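Local coordinates for protein acyl-CoA dehydrogenase (Bacillus anthracis, PDB 3OWA) that probably oxidises acyl-CoA thioesters to their enoyl forms, using FAD bound between the two subunits of its dimer, at residues F304-I307 and Q308-L311; K518-G521 and L522-K526; Q527-L530 and Y531-F535. All coordinates share one frame; numbering follows the deposited sequence.

Following the chain from the N terminus, contact 1 comes first, in the opening turns of helix 305-336. Contact 2 lies some two hundred residues later, and contact 3 follows it directly. The three run in series, so none nests in or crosses another. Contact 2 closes the short connection between helices 490-520 and 526-554, and contact 3 occupies the early turns of the second of these. They touch where Leu522 CD2 meets Val529 CG2 at 4.2 Å. Contacts 1 and 3 lie about 6 Å apart at their nearest atoms; both pack against helix 578-592, and Tyr531 of contact 3 reaches Ala315, further along helix 305-336.

Contact 1: F304-I307 and Q308-L311; sequences FPLI and QEKL. With FAD (flavin-adenine dinucleotide), chain J.
Leu306 and Glu309 lie side by side on the first turns of helix 305-336, their side chains pointing the same way, with Leu306 CD2 3.8 Å from Glu309 OE2. Glu309 holds its CG anti to the backbone N (chi1 -168°) and is extended beyond it, which carries the carboxylate alongside the leucine. A water joins the pair through the backbone, donating to Leu306 O and to Glu309 OE2, each at 2.8 Å. Leu306 O also accepts the N-H of Lys310, at 3.2 Å to Lys310 N, so two donors hold this carbonyl. The aliphatic part of Lys310 passes the same oxygen, CG approaching Leu306 O to 3.3 Å, before the chain bends at its last torsion and leads the ammonium away to Glu378 and to Glu412 of the second subunit.

The cofactor lies on another side of the turn. Phe304, at the N-cap position, lays one ring face over the adenine: FAD C6A stands 3.5 Å above the ring plane, offset toward the rim, and the two planes are about 15° apart. Ile307 adds an aliphatic wall beside the ribose, its CD1 3.7 Å from FAD O4B. Behind these residues the helix starts regularly, Gln308 N donating to Phe304 O at 3.0 Å with an N-H...O angle of 166°; the amide of Gln308 turns back to Ala302 O.

Phe304 and Ile307 belong to the FAD pocket, and groups of the second subunit also bind the cofactor, as is usual for acyl-CoA dehydrogenases. Chemically, the adenine end is gripped here by flat and aliphatic surfaces, while Lys310 spends its charge on the two glutamates and Glu309 OE2 binds the water, so dispersion and shape probably govern this part of the binding.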
ATOM      1  N   PHE A 304      21.738   8.753  -0.962  1.00 38.57           N
ATOM      2  CA  PHE A 304      21.559   7.474  -0.262  1.00 38.75           C
ATOM      3  C   PHE A 304      21.063   6.344  -1.169  1.00 38.51           C
ATOM      4  O   PHE A 304      20.049   6.488  -1.838  1.00 36.05           O
ATOM      5  CB  PHE A 304      20.729   7.595   1.018  1.00 38.99           C
ATOM      6  CG  PHE A 304      21.181   8.694   1.952  1.00 41.70           C
ATOM      7  CD1 PHE A 304      20.254   9.525   2.555  1.00 43.21           C
ATOM      8  CD2 PHE A 304      22.540   8.882   2.246  1.00 46.71           C
ATOM      9  CE1 PHE A 304      20.655  10.544   3.433  1.00 42.75           C
ATOM     10  CE2 PHE A 304      22.951   9.895   3.113  1.00 46.51           C
ATOM     11  CZ  PHE A 304      22.002  10.739   3.697  1.00 44.08           C
ATOM     12  N   PRO A 305      21.820   5.223  -1.215  1.00 39.47           N
ATOM     13  CA  PRO A 305      21.413   4.104  -2.041  1.00 39.48           C
ATOM     14  C   PRO A 305      19.978   3.647  -1.826  1.00 38.10           C
ATOM     15  O   PRO A 305      19.339   3.260  -2.788  1.00 38.43           O
ATOM     16  CB  PRO A 305      22.420   3.009  -1.662  1.00 40.14           C
ATOM     17  CG  PRO A 305      23.696   3.804  -1.368  1.00 41.28           C
ATOM     18  CD  PRO A 305      23.185   5.043  -0.664  1.00 39.63           C
ATOM     19  N   LEU A 306      19.463   3.657  -0.601  1.00 38.17           N
ATOM     20  CA  LEU A 306      18.073   3.214  -0.379  1.00 37.70           C
ATOM     21  C   LEU A 306      17.062   4.129  -1.067  1.00 36.62           C
ATOM     22  O   LEU A 306      16.045   3.664  -1.545  1.00 36.95           O
ATOM     23  CB  LEU A 306      17.702   3.170   1.102  1.00 37.85           C
ATOM     24  CG  LEU A 306      18.196   2.003   1.941  1.00 41.66           C
ATOM     25  CD1 LEU A 306      17.537   2.061   3.347  1.00 38.49           C
ATOM     26  CD2 LEU A 306      17.907   0.692   1.192  1.00 40.68           C
ATOM     27  N   ILE A 307      17.336   5.431  -1.076  1.00 35.81           N
ATOM     28  CA  ILE A 307      16.515   6.402  -1.806  1.00 34.68           C
ATOM     29  C   ILE A 307      16.639   6.150  -3.324  1.00 35.24           C
ATOM     30  O   ILE A 307      15.633   6.143  -4.061  1.00 33.87           O
ATOM     31  CB  ILE A 307      16.909   7.852  -1.412  1.00 35.37           C
ATOM     32  CG1 ILE A 307      16.539   8.112   0.066  1.00 33.15           C
ATOM     33  CG2 ILE A 307      16.260   8.881  -2.325  1.00 34.32           C
ATOM     34  CD1 ILE A 307      15.017   8.133   0.350  1.00 36.12           C
ATOM     35  N   GLN A 308      17.868   5.918  -3.782  1.00 34.78           N
ATOM     36  CA  GLN A 308      18.110   5.615  -5.193  1.00 34.72           C
ATOM     37  C   GLN A 308      17.363   4.338  -5.600  1.00 34.81           C
ATOM     38  O   GLN A 308      16.732   4.277  -6.656  1.00 35.17           O
ATOM     39  CB  GLN A 308      19.612   5.441  -5.426  1.00 35.55           C
ATOM     40  CG  GLN A 308      20.369   6.737  -5.276  1.00 35.09           C
ATOM     41  CD  GLN A 308      21.878   6.550  -5.296  1.00 40.05           C
ATOM     42  OE1 GLN A 308      22.383   5.464  -5.590  1.00 40.74           O
ATOM     43  NE2 GLN A 308      22.605   7.614  -4.974  1.00 39.97           N
ATOM     44  N   GLU A 309      17.414   3.328  -4.745  1.00 34.45           N
ATOM     45  CA  GLU A 309      16.735   2.077  -5.027  1.00 35.31           C
ATOM     46  C   GLU A 309      15.199   2.285  -5.173  1.00 34.36           C
ATOM     47  O   GLU A 309      14.598   1.749  -6.110  1.00 34.94           O
ATOM     48  CB  GLU A 309      17.030   1.040  -3.935  1.00 34.93           C
ATOM     49  CG  GLU A 309      16.584  -0.395  -4.291  1.00 40.35           C
ATOM     50  CD  GLU A 309      16.699  -1.390  -3.120  1.00 49.12           C
ATOM     51  OE1 GLU A 309      16.893  -2.603  -3.398  1.00 52.12           O
ATOM     52  OE2 GLU A 309      16.615  -0.976  -1.929  1.00 49.75           O
ATOM     53  N   LYS A 310      14.579   3.046  -4.267  1.00 32.75           N
ATOM     54  CA  LYS A 310      13.138   3.320  -4.371  1.00 32.05           C
ATOM     55  C   LYS A 310      12.827   3.998  -5.703  1.00 31.65           C
ATOM     56  O   LYS A 310      11.917   3.588  -6.408  1.00 31.65           O
ATOM     57  CB  LYS A 310      12.639   4.198  -3.216  1.00 31.10           C
ATOM     58  CG  LYS A 310      12.766   3.592  -1.838  1.00 32.52           C
ATOM     59  CD  LYS A 310      12.345   4.647  -0.815  1.00 33.79           C
ATOM     60  CE  LYS A 310      12.615   4.190   0.624  1.00 34.60           C
ATOM     61  NZ  LYS A 310      11.696   3.027   0.994  1.00 30.75           N
ATOM     62  N   LEU A 311      13.596   5.029  -6.066  1.00 32.77           N
ATOM     63  CA  LEU A 311      13.391   5.711  -7.341  1.00 32.26           C
ATOM     64  C   LEU A 311      13.508   4.813  -8.555  1.00 33.28           C
ATOM     65  O   LEU A 311      12.712   4.949  -9.497  1.00 33.68           O
ATOM     66  CB  LEU A 311      14.321   6.933  -7.526  1.00 32.09           C
ATOM     67  CG  LEU A 311      14.017   8.206  -6.715  1.00 33.84           C
ATOM     68  CD1 LEU A 311      15.083   9.239  -6.925  1.00 34.24           C
ATOM     69  CD2 LEU A 311      12.624   8.845  -7.092  1.00 30.41           C
TER
HETATM   70  PA  FAD J 601      13.706  12.691   6.621  1.00 36.65           P
HETATM   71  O1A FAD J 601      14.015  13.873   5.717  1.00 37.63           O
HETATM   72  O2A FAD J 601      14.609  12.571   7.791  1.00 37.96           O
HETATM   73  O5B FAD J 601      13.724  11.401   5.695  1.00 35.90           O
HETATM   74  C5B FAD J 601      13.319  11.469   4.358  1.00 38.00           C
HETATM   75  C4B FAD J 601      13.552  10.132   3.690  1.00 37.56           C
HETATM   76  O4B FAD J 601      14.952   9.888   3.615  1.00 37.21           O
HETATM   77  C3B FAD J 601      12.923   8.976   4.474  1.00 37.14           C
HETATM   78  O3B FAD J 601      12.527   7.992   3.560  1.00 36.51           O
HETATM   79  C2B FAD J 601      14.126   8.428   5.236  1.00 37.79           C
HETATM   80  O2B FAD J 601      13.983   7.071   5.552  1.00 37.75           O
HETATM   81  C1B FAD J 601      15.261   8.655   4.234  1.00 35.80           C
HETATM   82  N9A FAD J 601      16.585   8.733   4.893  1.00 39.13           N
HETATM   83  C8A FAD J 601      17.037   9.681   5.788  1.00 42.52           C
HETATM   84  N7A FAD J 601      18.325   9.395   6.128  1.00 40.88           N
HETATM   85  C5A FAD J 601      18.693   8.286   5.447  1.00 42.13           C
HETATM   86  C6A FAD J 601      19.868   7.536   5.411  1.00 43.81           C
HETATM   87  N6A FAD J 601      20.878   7.795   6.255  1.00 44.32           N
HETATM   88  N1A FAD J 601      19.920   6.427   4.593  1.00 43.69           N
HETATM   89  C2A FAD J 601      18.831   6.046   3.829  1.00 45.34           C
HETATM   90  N3A FAD J 601      17.678   6.803   3.867  1.00 41.34           N
HETATM   91  C4A FAD J 601      17.601   7.875   4.667  1.00 40.25           C
HETATM   92  N1  FAD J 601       8.996  14.279  16.429  1.00 35.36           N
HETATM   93  C2  FAD J 601       9.184  14.500  17.761  1.00 39.65           C
HETATM   94  O2  FAD J 601      10.336  14.604  18.176  1.00 43.44           O
HETATM   95  N3  FAD J 601       8.101  14.622  18.620  1.00 35.58           N
HETATM   96  C4  FAD J 601       6.809  14.514  18.164  1.00 34.76           C
HETATM   97  O4  FAD J 601       5.867  14.624  18.958  1.00 31.44           O
HETATM   98  C4X FAD J 601       6.613  14.268  16.811  1.00 35.93           C
HETATM   99  N5  FAD J 601       5.330  14.148  16.303  1.00 36.47           N
HETATM  100  C5X FAD J 601       5.133  13.969  14.952  1.00 35.26           C
HETATM  101  C6  FAD J 601       3.830  13.934  14.442  1.00 32.00           C
HETATM  102  C7  FAD J 601       3.651  13.767  13.072  1.00 31.80           C
HETATM  103  C7M FAD J 601       2.253  13.689  12.500  1.00 33.38           C
HETATM  104  C8  FAD J 601       4.768  13.668  12.240  1.00 31.33           C
HETATM  105  C8M FAD J 601       4.647  13.479  10.759  1.00 33.10           C
HETATM  106  C9  FAD J 601       6.064  13.693  12.748  1.00 29.72           C
HETATM  107  C9A FAD J 601       6.254  13.874  14.105  1.00 32.96           C
HETATM  108  N10 FAD J 601       7.544  13.910  14.617  1.00 34.64           N
HETATM  109  C10 FAD J 601       7.719  14.155  15.952  1.00 35.05           C
HETATM  110  C1' FAD J 601       8.751  13.808  13.725  1.00 34.51           C
HETATM  111  C2' FAD J 601       8.725  12.475  12.938  1.00 41.11           C
HETATM  112  O2' FAD J 601       8.791  11.260  13.709  1.00 39.90           O
HETATM  113  C3' FAD J 601       9.724  12.568  11.770  1.00 39.21           C
HETATM  114  O3' FAD J 601       9.017  12.758  10.565  1.00 38.43           O
HETATM  115  C4' FAD J 601      10.564  11.330  11.678  1.00 45.07           C
HETATM  116  O4' FAD J 601      11.231  11.181  12.920  1.00 46.29           O
HETATM  117  C5' FAD J 601      11.444  11.542  10.132  1.00 42.21           C
HETATM  118  O5' FAD J 601      11.956  12.756   9.764  1.00 38.20           O
HETATM  119  P   FAD J 601      11.665  13.578   8.397  1.00 38.11           P
HETATM  120  O1P FAD J 601      10.158  13.541   8.257  1.00 36.68           O
HETATM  121  O2P FAD J 601      12.179  14.961   8.345  1.00 40.97           O
HETATM  122  O3P FAD J 601      12.195  12.709   7.183  1.00 39.66           O
HETATM  123  O   HOH W   1      14.986   1.122  -1.091  1.00 42.88           O

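Contact 2: K518-G521 and L522-K526; sequences KTTG and LEKNK
The Asn525 amide and the carbonyl of Gly521 are the flat groups that meet here. Asn525 ND2 donates to Gly521 O at 2.8 Å with an N-H...O angle of 156°. The nitrogen sits in the carbonyl plane, and the oxygen lies only 15° out of the amide plane, so the two groups meet through in-plane atoms and neither is laid over a face of the other. Thr520 CB comes near the same amide nitrogen, at 3.8 Å from Asn525 ND2. At the other end of the amide, OD1 takes a hydrogen bond from Lys528 NZ, so both ends of the group are engaged and its rotation is restrained.

This is the turn of a helical hairpin, joining helix 490-520 to helix 526-554. Gly521 leaves helical geometry with a positive phi, a conformation in which a CB would be jammed against the preceding carbonyl oxygen. Residues 522-524 then keep helical angles without the regular bonds, held by Asn525 N donating to Leu522 O at 3.0 Å. Asn525 stands at the N-cap position of the next helix, yet its side chain makes no capping bond and reaches back to Gly521 instead.

Outside this bonded centre, the methyl of Thr520 meets the aliphatic part of Lys524, Thr520 CG2 lying 3.6 Å from Lys524 CD, and the two side chains cross at about a right angle. With CG anti to its carbonyl carbon (chi1 -49°), Lys524 sends its extended methylenes past Thr520 O, CG approaching that oxygen to 3.7 Å, on an exposed surface of the protein. Leu522 packs on Pro456 and, through CD2, on Val529 of the next helix.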
ATOM      1  N   LYS A 518      16.735  -0.855 -32.432  1.00 59.74           N
ATOM      2  CA  LYS A 518      16.732  -0.977 -33.877  1.00 62.61           C
ATOM      3  C   LYS A 518      16.421   0.330 -34.550  1.00 63.15           C
ATOM      4  O   LYS A 518      16.695   0.488 -35.734  1.00 64.24           O
ATOM      5  CB  LYS A 518      15.743  -2.056 -34.301  1.00 63.06           C
ATOM      6  CG  LYS A 518      15.980  -3.325 -33.477  1.00 66.03           C
ATOM      7  CD  LYS A 518      15.554  -4.621 -34.142  1.00 73.27           C
ATOM      8  CE  LYS A 518      15.923  -5.786 -33.227  1.00 71.41           C
ATOM      9  NZ  LYS A 518      15.167  -7.041 -33.493  1.00 73.15           N
ATOM     10  N   THR A 519      15.882   1.274 -33.787  1.00 62.24           N
ATOM     11  CA  THR A 519      15.532   2.588 -34.313  1.00 62.67           C
ATOM     12  C   THR A 519      16.593   3.672 -34.069  1.00 63.61           C
ATOM     13  O   THR A 519      16.884   4.468 -34.965  1.00 64.49           O
ATOM     14  CB  THR A 519      14.152   3.032 -33.764  1.00 61.51           C
ATOM     15  OG1 THR A 519      13.168   2.092 -34.204  1.00 61.69           O
ATOM     16  CG2 THR A 519      13.764   4.437 -34.236  1.00 60.79           C
ATOM     17  N   THR A 520      17.158   3.705 -32.862  1.00 63.69           N
ATOM     18  CA  THR A 520      18.033   4.812 -32.425  1.00 64.74           C
ATOM     19  C   THR A 520      19.377   4.344 -31.800  1.00 64.62           C
ATOM     20  O   THR A 520      20.190   5.170 -31.372  1.00 64.78           O
ATOM     21  CB  THR A 520      17.243   5.780 -31.479  1.00 63.92           C
ATOM     22  OG1 THR A 520      16.036   6.194 -32.131  1.00 66.20           O
ATOM     23  CG2 THR A 520      18.037   7.034 -31.136  1.00 65.33           C
ATOM     24  N   GLY A 521      19.605   3.029 -31.754  1.00 64.43           N
ATOM     25  CA  GLY A 521      20.883   2.479 -31.281  1.00 65.25           C
ATOM     26  C   GLY A 521      20.919   2.039 -29.823  1.00 64.79           C
ATOM     27  O   GLY A 521      19.959   2.262 -29.065  1.00 62.52           O
ATOM     28  N   LEU A 522      22.031   1.415 -29.429  1.00 65.65           N
ATOM     29  CA  LEU A 522      22.194   0.873 -28.081  1.00 65.66           C
ATOM     30  C   LEU A 522      22.530   1.989 -27.108  1.00 65.82           C
ATOM     31  O   LEU A 522      21.927   2.101 -26.023  1.00 64.52           O
ATOM     32  CB  LEU A 522      23.309  -0.182 -28.047  1.00 66.63           C
ATOM     33  CG  LEU A 522      23.043  -1.593 -27.482  1.00 66.51           C
ATOM     34  CD1 LEU A 522      24.344  -2.287 -27.086  1.00 67.47           C
ATOM     35  CD2 LEU A 522      22.092  -1.592 -26.313  1.00 65.25           C
ATOM     36  N   GLU A 523      23.483   2.817 -27.518  1.00 67.31           N
ATOM     37  CA  GLU A 523      24.027   3.879 -26.686  1.00 68.26           C
ATOM     38  C   GLU A 523      22.985   4.873 -26.212  1.00 66.99           C
ATOM     39  O   GLU A 523      23.030   5.318 -25.061  1.00 67.73           O
ATOM     40  CB  GLU A 523      25.129   4.617 -27.432  1.00 70.18           C
ATOM     41  CG  GLU A 523      26.176   5.170 -26.508  1.00 73.10           C
ATOM     42  CD  GLU A 523      27.550   4.650 -26.855  1.00 78.52           C
ATOM     43  OE1 GLU A 523      28.129   3.904 -26.033  1.00 79.12           O
ATOM     44  OE2 GLU A 523      28.045   4.969 -27.958  1.00 84.95           O
ATOM     45  N   LYS A 524      22.030   5.202 -27.073  1.00 65.98           N
ATOM     46  CA  LYS A 524      20.991   6.155 -26.699  1.00 64.34           C
ATOM     47  C   LYS A 524      19.839   5.515 -25.888  1.00 61.93           C
ATOM     48  O   LYS A 524      19.076   6.224 -25.233  1.00 60.79           O
ATOM     49  CB  LYS A 524      20.459   6.888 -27.927  1.00 65.26           C
ATOM     50  CG  LYS A 524      21.563   7.462 -28.827  1.00 69.05           C
ATOM     51  CD  LYS A 524      21.007   8.511 -29.763  1.00 73.05           C
ATOM     52  CE  LYS A 524      21.953   8.760 -30.930  1.00 80.67           C
ATOM     53  NZ  LYS A 524      21.227   9.446 -32.023  1.00 83.12           N
ATOM     54  N   ASN A 525      19.742   4.186 -25.909  1.00 60.15           N
ATOM     55  CA  ASN A 525      18.656   3.494 -25.221  1.00 57.49           C
ATOM     56  C   ASN A 525      19.059   2.708 -23.977  1.00 56.02           C
ATOM     57  O   ASN A 525      18.391   1.734 -23.589  1.00 56.09           O
ATOM     58  CB  ASN A 525      17.858   2.645 -26.208  1.00 57.40           C
ATOM     59  CG  ASN A 525      17.071   3.500 -27.183  1.00 58.46           C
ATOM     60  OD1 ASN A 525      16.164   4.249 -26.780  1.00 57.78           O
ATOM     61  ND2 ASN A 525      17.428   3.424 -28.472  1.00 58.12           N
ATOM     62  N   LYS A 526      20.122   3.181 -23.329  1.00 54.26           N
ATOM     63  CA  LYS A 526      20.689   2.575 -22.143  1.00 52.79           C
ATOM     64  C   LYS A 526      19.685   2.477 -20.974  1.00 49.64           C
ATOM     65  O   LYS A 526      19.577   1.433 -20.314  1.00 48.83           O
ATOM     66  CB  LYS A 526      21.928   3.379 -21.719  1.00 53.66           C
ATOM     67  CG  LYS A 526      22.648   2.807 -20.483  1.00 56.57           C
ATOM     68  CD  LYS A 526      24.062   3.352 -20.347  1.00 65.14           C
ATOM     69  CE  LYS A 526      25.051   2.238 -19.961  1.00 68.61           C
ATOM     70  NZ  LYS A 526      26.480   2.716 -20.000  1.00 73.48           N
TER

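Contact 3: Q527-L530 and Y531-F535; sequences QKVL and YTEVF
Gln527 and Tyr531, one helical turn apart, form the dense side of this stretch of helix 526-554. The glutamine is bent at its second torsion (chi2 76°), which brings the amide over the hydroxyl end of the ring: NE2 donates to Tyr531 OH from above the ring plane, at 3.0 Å, while CG lies 3.5 Å from Tyr531 CZ. Amide and ring planes stand 68° apart. Gln527 O sits over one ring face and also accepts the N-H of Tyr531 at 3.0 Å from its N. Tyr531 OH has a further partner in Thr596 O, and Gln527 NE2 another in Ile585 O, tying the helix to helix 578-592 and the C-terminal tail.

Thr532 doubles the grip on one carbonyl: its OG1 donates to Lys528 O at 2.7 Å, and its N-H reaches the same oxygen, at 3.0 Å from N, from the opposite face of the carbonyl plane. OG1 also hydrogen-bonds to Thr513 OG1 of helix 490-520. Helix 305-336 lies against this side, with Tyr319 meeting the Tyr531 ring.

The partly exposed Val529 and Glu533 form the looser side. They meet obliquely, Val529 CG1 lying 3.6 Å from Glu533 OE2. Leu530, buried against helix 578-592, borders the same carboxylate, its CD2 3.8 Å from Glu533 OE1, which forms a salt bridge with Lys581.

Chemically, buried polar atoms on the inner side are satisfied by paired donors and shared acceptors, whereas on the outer side the charge of Glu533 is probably balanced by Lys581, and the methyl groups beside it probably add mainly van der Waals contact.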
ATOM      1  N   GLN A 527      18.968   3.568 -20.731  1.00 47.74           N
ATOM      2  CA  GLN A 527      17.948   3.619 -19.665  1.00 45.64           C
ATOM      3  C   GLN A 527      16.837   2.586 -19.912  1.00 44.05           C
ATOM      4  O   GLN A 527      16.456   1.859 -19.010  1.00 43.80           O
ATOM      5  CB  GLN A 527      17.407   5.042 -19.535  1.00 45.27           C
ATOM      6  CG  GLN A 527      16.548   5.335 -18.298  1.00 44.94           C
ATOM      7  CD  GLN A 527      17.357   5.501 -17.008  1.00 46.41           C
ATOM      8  OE1 GLN A 527      18.557   5.166 -16.946  1.00 43.99           O
ATOM      9  NE2 GLN A 527      16.692   6.014 -15.959  1.00 44.24           N
ATOM     10  N   LYS A 528      16.331   2.484 -21.132  1.00 43.84           N
ATOM     11  CA  LYS A 528      15.338   1.446 -21.408  1.00 43.31           C
ATOM     12  C   LYS A 528      15.861   0.035 -21.161  1.00 42.87           C
ATOM     13  O   LYS A 528      15.130  -0.810 -20.654  1.00 41.77           O
ATOM     14  CB  LYS A 528      14.820   1.535 -22.833  1.00 44.33           C
ATOM     15  CG  LYS A 528      14.045   2.785 -23.127  1.00 44.86           C
ATOM     16  CD  LYS A 528      13.638   2.819 -24.578  1.00 47.20           C
ATOM     17  CE  LYS A 528      13.183   4.207 -24.895  1.00 49.86           C
ATOM     18  NZ  LYS A 528      13.319   4.504 -26.305  1.00 57.54           N
ATOM     19  N   VAL A 529      17.112  -0.226 -21.558  1.00 43.54           N
ATOM     20  CA  VAL A 529      17.690  -1.558 -21.389  1.00 43.40           C
ATOM     21  C   VAL A 529      17.727  -1.906 -19.905  1.00 42.24           C
ATOM     22  O   VAL A 529      17.355  -3.013 -19.517  1.00 41.67           O
ATOM     23  CB  VAL A 529      19.103  -1.675 -22.011  1.00 45.38           C
ATOM     24  CG1 VAL A 529      19.866  -2.910 -21.477  1.00 45.71           C
ATOM     25  CG2 VAL A 529      19.019  -1.719 -23.524  1.00 45.48           C
ATOM     26  N   LEU A 530      18.180  -0.947 -19.102  1.00 41.49           N
ATOM     27  CA  LEU A 530      18.255  -1.074 -17.656  1.00 41.58           C
ATOM     28  C   LEU A 530      16.894  -1.341 -16.998  1.00 40.11           C
ATOM     29  O   LEU A 530      16.780  -2.277 -16.220  1.00 39.38           O
ATOM     30  CB  LEU A 530      18.927   0.173 -17.058  1.00 42.17           C
ATOM     31  CG  LEU A 530      20.461   0.270 -17.287  1.00 43.73           C
ATOM     32  CD1 LEU A 530      20.967   1.596 -16.769  1.00 43.93           C
ATOM     33  CD2 LEU A 530      21.237  -0.897 -16.669  1.00 44.28           C
ATOM     34  N   TYR A 531      15.881  -0.548 -17.346  1.00 39.73           N
ATOM     35  CA  TYR A 531      14.522  -0.750 -16.817  1.00 39.95           C
ATOM     36  C   TYR A 531      14.100  -2.166 -17.139  1.00 40.67           C
ATOM     37  O   TYR A 531      13.564  -2.860 -16.296  1.00 40.51           O
ATOM     38  CB  TYR A 531      13.491   0.183 -17.478  1.00 38.93           C
ATOM     39  CG  TYR A 531      13.561   1.661 -17.158  1.00 37.51           C
ATOM     40  CD1 TYR A 531      13.940   2.109 -15.890  1.00 34.88           C
ATOM     41  CD2 TYR A 531      13.206   2.608 -18.118  1.00 36.31           C
ATOM     42  CE1 TYR A 531      13.963   3.456 -15.590  1.00 36.05           C
ATOM     43  CE2 TYR A 531      13.227   3.984 -17.824  1.00 37.56           C
ATOM     44  CZ  TYR A 531      13.638   4.392 -16.561  1.00 36.34           C
ATOM     45  OH  TYR A 531      13.694   5.725 -16.237  1.00 37.93           O
ATOM     46  N   THR A 532      14.358  -2.570 -18.387  1.00 42.49           N
ATOM     47  CA  THR A 532      13.946  -3.874 -18.907  1.00 43.54           C
ATOM     48  C   THR A 532      14.599  -5.054 -18.195  1.00 43.91           C
ATOM     49  O   THR A 532      13.891  -6.002 -17.815  1.00 43.68           O
ATOM     50  CB  THR A 532      14.170  -3.943 -20.438  1.00 44.67           C
ATOM     51  OG1 THR A 532      13.401  -2.901 -21.037  1.00 46.62           O
ATOM     52  CG2 THR A 532      13.697  -5.275 -21.012  1.00 44.15           C
ATOM     53  N   GLU A 533      15.923  -4.996 -18.000  1.00 43.92           N
ATOM     54  CA  GLU A 533      16.654  -6.054 -17.283  1.00 45.05           C
ATOM     55  C   GLU A 533      16.149  -6.244 -15.860  1.00 43.88           C
ATOM     56  O   GLU A 533      15.896  -7.367 -15.401  1.00 43.73           O
ATOM     57  CB  GLU A 533      18.146  -5.718 -17.247  1.00 46.04           C
ATOM     58  CG  GLU A 533      18.820  -5.953 -18.593  1.00 49.94           C
ATOM     59  CD  GLU A 533      20.211  -5.358 -18.686  1.00 56.37           C
ATOM     60  OE1 GLU A 533      20.554  -4.448 -17.886  1.00 57.45           O
ATOM     61  OE2 GLU A 533      20.971  -5.812 -19.569  1.00 58.40           O
ATOM     62  N   VAL A 534      15.989  -5.116 -15.181  1.00 42.61           N
ATOM     63  CA  VAL A 534      15.632  -5.082 -13.783  1.00 43.42           C
ATOM     64  C   VAL A 534      14.162  -5.518 -13.612  1.00 42.33           C
ATOM     65  O   VAL A 534      13.867  -6.359 -12.765  1.00 42.92           O
ATOM     66  CB  VAL A 534      15.895  -3.638 -13.238  1.00 43.82           C
ATOM     67  CG1 VAL A 534      14.995  -3.298 -12.102  1.00 44.10           C
ATOM     68  CG2 VAL A 534      17.401  -3.477 -12.872  1.00 42.56           C
ATOM     69  N   PHE A 535      13.263  -4.978 -14.431  1.00 40.60           N
ATOM     70  CA  PHE A 535      11.843  -5.328 -14.295  1.00 39.95           C
ATOM     71  C   PHE A 535      11.627  -6.818 -14.630  1.00 40.36           C
ATOM     72  O   PHE A 535      10.908  -7.530 -13.917  1.00 38.69           O
ATOM     73  CB  PHE A 535      10.924  -4.451 -15.175  1.00 37.48           C
ATOM     74  CG  PHE A 535       9.486  -4.895 -15.157  1.00 36.10           C
ATOM     75  CD1 PHE A 535       8.660  -4.534 -14.112  1.00 36.14           C
ATOM     76  CD2 PHE A 535       8.980  -5.742 -16.146  1.00 36.73           C
ATOM     77  CE1 PHE A 535       7.336  -4.972 -14.055  1.00 35.68           C
ATOM     78  CE2 PHE A 535       7.672  -6.195 -16.118  1.00 35.90           C
ATOM     79  CZ  PHE A 535       6.829  -5.786 -15.073  1.00 36.14           C
TER